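Local coordinates for putative citrate lyase (Ralstonia eutropha, PDB 3QQW), which is a TIM-barrel protein of the HpcH/HpaI aldolase and citrate lyase family, probably a magnesium-dependent lyase that may cleave (S)-citramalyl-CoA, at residues Phe19-Phe28 with Leu250-Ile260. Numbering follows the deposited sequence.
Sequences FPVLAACEHF and LRMWSIYPAQI
Arg251 reaches across to Glu26 with its chain extended from CG to NE, and the two side chains meet at a slant, carboxylate and guanidinium planes 71° apart. Arg251 NH2 donates to the anti lone pair of Glu26 OE1 at 2.6 Å, in the guanidinium plane and nearly straight, the short arm of a salt bridge. Arg251 NH1 donates a bent bond to Ala23 O (2.8 Å), which sits tilted out of the guanidinium plane, so the guanidinium is held by two groups of 19-28, the Glu26 carboxylate and the Ala23 carbonyl; Asp50 adds a second carboxylate at NH2. A water joins Glu26 OE1, Arg251 NE and Trp253 NE1, the indole nitrogen also donating to Asp174. Strands 25-28 and 251-254, the first and last of the TIM barrel, run parallel, and their backbone bonds close the eight-stranded ring, with Glu26, Arg251 and Trp253 on its inner side. Phe28 leans over one face of the Trp253 indole, Phe28 CE1 3.3 Å from Trp253 CD2, ring planes at 36°; Arg88, a predicted substrate-binding residue, lies close to this indole. His27 and Ser254 share the opposite side of the sheet with Cys25. The His27 imidazole, swung beside its own carbonyl carbon (chi1 -173°), presents its edge to Ser254, His27 ND1 and Ser254 OG hydrogen-bonded at 2.8 Å, while Ile260 CD1 makes an off-centre CH-pi contact, 4.2 Å from the ring centroid. Cys25 SG packs against Ser254 CB at 3.6 Å.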
loop_
_atom_site.group_PDB
_atom_site.type_symbol
_atom_site.label_atom_id
_atom_site.label_comp_id
_atom_site.label_asym_id
_atom_site.label_seq_id
_atom_site.Cartn_x
_atom_site.Cartn_y
_atom_site.Cartn_z
ATOM N N PHE C 19 -19.874 -13.778 6.962
ATOM C CA PHE C 19 -18.945 -12.956 7.743
ATOM C C PHE C 19 -19.115 -13.250 9.244
ATOM O O PHE C 19 -20.256 -13.423 9.680
ATOM C CB PHE C 19 -19.145 -11.472 7.451
ATOM C CG PHE C 19 -18.025 -10.597 7.959
ATOM C CD1 PHE C 19 -16.794 -10.553 7.299
ATOM C CD2 PHE C 19 -18.200 -9.796 9.082
ATOM C CE1 PHE C 19 -15.765 -9.729 7.755
ATOM C CE2 PHE C 19 -17.174 -8.968 9.525
ATOM C CZ PHE C 19 -15.961 -8.946 8.858
ATOM N N PRO C 20 -18.029 -13.407 10.040
ATOM C CA PRO C 20 -18.222 -13.754 11.451
ATOM C C PRO C 20 -18.828 -12.612 12.239
ATOM O O PRO C 20 -18.417 -11.457 12.067
ATOM C CB PRO C 20 -16.811 -14.096 11.952
ATOM C CG PRO C 20 -15.920 -14.067 10.753
ATOM C CD PRO C 20 -16.597 -13.238 9.725
ATOM N N VAL C 21 -19.818 -12.939 13.088
ATOM C CA VAL C 21 -20.456 -11.934 13.925
ATOM C C VAL C 21 -19.829 -12.044 15.300
ATOM O O VAL C 21 -20.126 -12.951 16.091
ATOM C CB VAL C 21 -22.001 -11.943 13.920
ATOM C CG1 VAL C 21 -22.493 -11.579 12.530
ATOM C CG2 VAL C 21 -22.596 -13.278 14.366
ATOM N N LEU C 22 -18.856 -11.154 15.529
ATOM C CA LEU C 22 -18.125 -11.168 16.768
ATOM C C LEU C 22 -18.306 -9.880 17.497
ATOM O O LEU C 22 -18.496 -8.826 16.881
ATOM C CB LEU C 22 -16.634 -11.423 16.505
ATOM C CG LEU C 22 -16.264 -12.692 15.754
ATOM C CD1 LEU C 22 -14.865 -12.602 15.232
ATOM C CD2 LEU C 22 -16.417 -13.910 16.636
ATOM N N ALA C 23 -18.192 -9.963 18.824
ATOM C CA ALA C 23 -18.246 -8.858 19.761
ATOM C C ALA C 23 -17.234 -7.811 19.345
ATOM O O ALA C 23 -16.151 -8.135 18.843
ATOM C CB ALA C 23 -17.942 -9.369 21.158
ATOM N N ALA C 24 -17.600 -6.558 19.526
ATOM C CA ALA C 24 -16.772 -5.391 19.190
ATOM C C ALA C 24 -15.534 -5.289 20.077
ATOM O O ALA C 24 -14.570 -4.611 19.735
ATOM C CB ALA C 24 -17.616 -4.155 19.362
ATOM N N CYS C 25 -15.559 -5.976 21.220
ATOM C CA CYS C 25 -14.498 -5.879 22.210
ATOM C C CYS C 25 -13.980 -7.225 22.658
ATOM O O CYS C 25 -14.744 -8.169 22.848
ATOM C CB CYS C 25 -15.004 -5.072 23.404
ATOM S SG CYS C 25 -13.756 -4.777 24.673
ATOM N N GLU C 26 -12.672 -7.276 22.892
ATOM C CA GLU C 26 -11.979 -8.466 23.365
ATOM C C GLU C 26 -11.138 -8.082 24.555
ATOM O O GLU C 26 -10.136 -7.376 24.396
ATOM C CB GLU C 26 -11.127 -9.103 22.257
ATOM C CG GLU C 26 -10.636 -10.491 22.638
ATOM C CD GLU C 26 -9.792 -11.166 21.581
ATOM O OE1 GLU C 26 -10.336 -11.443 20.493
ATOM O OE2 GLU C 26 -8.594 -11.427 21.835
ATOM N N HIS C 27 -11.561 -8.517 25.747
ATOM C CA HIS C 27 -10.900 -8.169 27.000
ATOM C C HIS C 27 -9.873 -9.234 27.407
ATOM O O HIS C 27 -10.172 -10.425 27.392
ATOM C CB HIS C 27 -11.934 -7.957 28.103
ATOM C CG HIS C 27 -11.340 -7.445 29.367
ATOM N ND1 HIS C 27 -10.929 -6.124 29.490
ATOM C CD2 HIS C 27 -11.071 -8.099 30.518
ATOM C CE1 HIS C 27 -10.430 -6.020 30.709
ATOM N NE2 HIS C 27 -10.498 -7.182 31.366
ATOM N N PHE C 28 -8.646 -8.797 27.735
ATOM C CA PHE C 28 -7.573 -9.687 28.176
ATOM C C PHE C 28 -7.479 -9.720 29.681
ATOM O O PHE C 28 -7.648 -8.684 30.312
ATOM C CB PHE C 28 -6.229 -9.247 27.583
ATOM C CG PHE C 28 -6.085 -9.721 26.165
ATOM C CD1 PHE C 28 -6.907 -9.214 25.157
ATOM C CD2 PHE C 28 -5.144 -10.683 25.833
ATOM C CE1 PHE C 28 -6.798 -9.679 23.857
ATOM C CE2 PHE C 28 -4.991 -11.103 24.511
ATOM C CZ PHE C 28 -5.828 -10.611 23.541
ATOM N N LEU C 250 -13.285 -3.623 13.178
ATOM C CA LEU C 250 -14.623 -3.995 13.624
ATOM C C LEU C 250 -14.603 -4.575 15.025
ATOM O O LEU C 250 -15.631 -5.036 15.563
ATOM C CB LEU C 250 -15.157 -5.032 12.616
ATOM C CG LEU C 250 -15.478 -4.515 11.213
ATOM C CD1 LEU C 250 -15.871 -5.650 10.307
ATOM C CD2 LEU C 250 -16.585 -3.478 11.261
ATOM N N ARG C 251 -13.415 -4.571 15.613
ATOM C CA ARG C 251 -13.159 -5.098 16.947
ATOM C C ARG C 251 -11.946 -4.377 17.518
ATOM O O ARG C 251 -11.144 -3.814 16.770
ATOM C CB ARG C 251 -12.923 -6.606 16.846
ATOM C CG ARG C 251 -12.850 -7.392 18.134
ATOM C CD ARG C 251 -13.011 -8.834 17.699
ATOM N NE ARG C 251 -12.577 -9.816 18.680
ATOM C CZ ARG C 251 -13.400 -10.599 19.361
ATOM N NH1 ARG C 251 -14.708 -10.471 19.222
ATOM N NH2 ARG C 251 -12.923 -11.523 20.178
HETATM N N MSE C 252 -11.820 -4.384 18.853
HETATM C CA MSE C 252 -10.695 -3.781 19.536
HETATM C C MSE C 252 -10.467 -4.460 20.844
HETATM O O MSE C 252 -11.421 -4.754 21.567
HETATM C CB MSE C 252 -10.943 -2.286 19.758
HETATM C CG MSE C 252 -9.698 -1.534 20.140
HETATM SE SE MSE C 252 -10.058 0.332 20.079
HETATM C CE MSE C 252 -8.797 0.923 21.440
ATOM N N TRP C 253 -9.194 -4.626 21.190
ATOM C CA TRP C 253 -8.771 -5.212 22.453
ATOM C C TRP C 253 -9.010 -4.266 23.623
ATOM O O TRP C 253 -8.947 -3.047 23.481
ATOM C CB TRP C 253 -7.289 -5.571 22.385
ATOM C CG TRP C 253 -6.953 -6.782 21.567
ATOM C CD1 TRP C 253 -7.745 -7.408 20.649
ATOM C CD2 TRP C 253 -5.715 -7.505 21.591
ATOM N NE1 TRP C 253 -7.089 -8.491 20.115
ATOM C CE2 TRP C 253 -5.843 -8.584 20.685
ATOM C CE3 TRP C 253 -4.534 -7.395 22.355
ATOM C CZ2 TRP C 253 -4.811 -9.515 20.473
ATOM C CZ3 TRP C 253 -3.520 -8.328 22.155
ATOM C CH2 TRP C 253 -3.649 -9.352 21.201
ATOM N N SER C 254 -9.209 -4.848 24.799
ATOM C CA SER C 254 -9.351 -4.153 26.064
ATOM C C SER C 254 -8.403 -4.777 27.086
ATOM O O SER C 254 -8.270 -6.004 27.124
ATOM C CB SER C 254 -10.791 -4.240 26.550
ATOM O OG SER C 254 -10.881 -3.866 27.912
ATOM N N ILE C 255 -7.760 -3.952 27.914
ATOM C CA ILE C 255 -6.860 -4.446 28.965
ATOM C C ILE C 255 -7.341 -3.993 30.343
ATOM O O ILE C 255 -6.789 -4.418 31.353
ATOM C CB ILE C 255 -5.379 -4.084 28.736
ATOM C CG1 ILE C 255 -5.194 -2.591 28.350
ATOM C CG2 ILE C 255 -4.754 -5.074 27.750
ATOM C CD1 ILE C 255 -3.756 -2.046 28.421
ATOM N N TYR C 256 -8.374 -3.157 30.383
ATOM C CA TYR C 256 -8.959 -2.666 31.630
ATOM C C TYR C 256 -10.494 -2.624 31.475
ATOM O O TYR C 256 -10.983 -2.193 30.431
ATOM C CB TYR C 256 -8.371 -1.304 32.034
ATOM C CG TYR C 256 -8.602 -0.992 33.493
ATOM C CD1 TYR C 256 -7.862 -1.630 34.490
ATOM C CD2 TYR C 256 -9.597 -0.096 33.888
ATOM C CE1 TYR C 256 -8.089 -1.368 35.838
ATOM C CE2 TYR C 256 -9.843 0.161 35.235
ATOM C CZ TYR C 256 -9.080 -0.472 36.208
ATOM O OH TYR C 256 -9.271 -0.227 37.551
ATOM N N PRO C 257 -11.271 -3.098 32.472
ATOM C CA PRO C 257 -12.733 -3.166 32.306
ATOM C C PRO C 257 -13.418 -1.860 31.898
ATOM O O PRO C 257 -14.436 -1.902 31.210
ATOM C CB PRO C 257 -13.215 -3.616 33.684
ATOM C CG PRO C 257 -12.084 -4.442 34.205
ATOM C CD PRO C 257 -10.861 -3.688 33.765
ATOM N N ALA C 258 -12.866 -0.715 32.296
ATOM C CA ALA C 258 -13.430 0.594 31.982
ATOM C C ALA C 258 -13.389 0.884 30.462
ATOM O O ALA C 258 -14.093 1.772 30.002
ATOM C CB ALA C 258 -12.688 1.669 32.758
ATOM N N GLN C 259 -12.592 0.122 29.688
ATOM C CA GLN C 259 -12.453 0.287 28.225
ATOM C C GLN C 259 -13.559 -0.415 27.429
ATOM O O GLN C 259 -13.806 -0.025 26.292
ATOM C CB GLN C 259 -11.096 -0.243 27.724
ATOM C CG GLN C 259 -9.893 0.358 28.418
ATOM C CD GLN C 259 -8.584 -0.031 27.817
ATOM O OE1 GLN C 259 -8.324 -1.190 27.527
ATOM N NE2 GLN C 259 -7.691 0.931 27.686
ATOM N N ILE C 260 -14.230 -1.431 28.024
ATOM C CA ILE C 260 -15.230 -2.275 27.365
ATOM C C ILE C 260 -16.408 -1.461 26.798
ATOM O O ILE C 260 -16.576 -1.458 25.571
ATOM C CB ILE C 260 -15.702 -3.452 28.262
ATOM C CG1 ILE C 260 -14.496 -4.362 28.605
ATOM C CG2 ILE C 260 -16.860 -4.248 27.587
ATOM C CD1 ILE C 260 -14.714 -5.388 29.660
HETATM O O HOH W 1 -16.371 -7.599 15.181
HETATM O O HOH W 2 -9.607 -9.690 18.621
#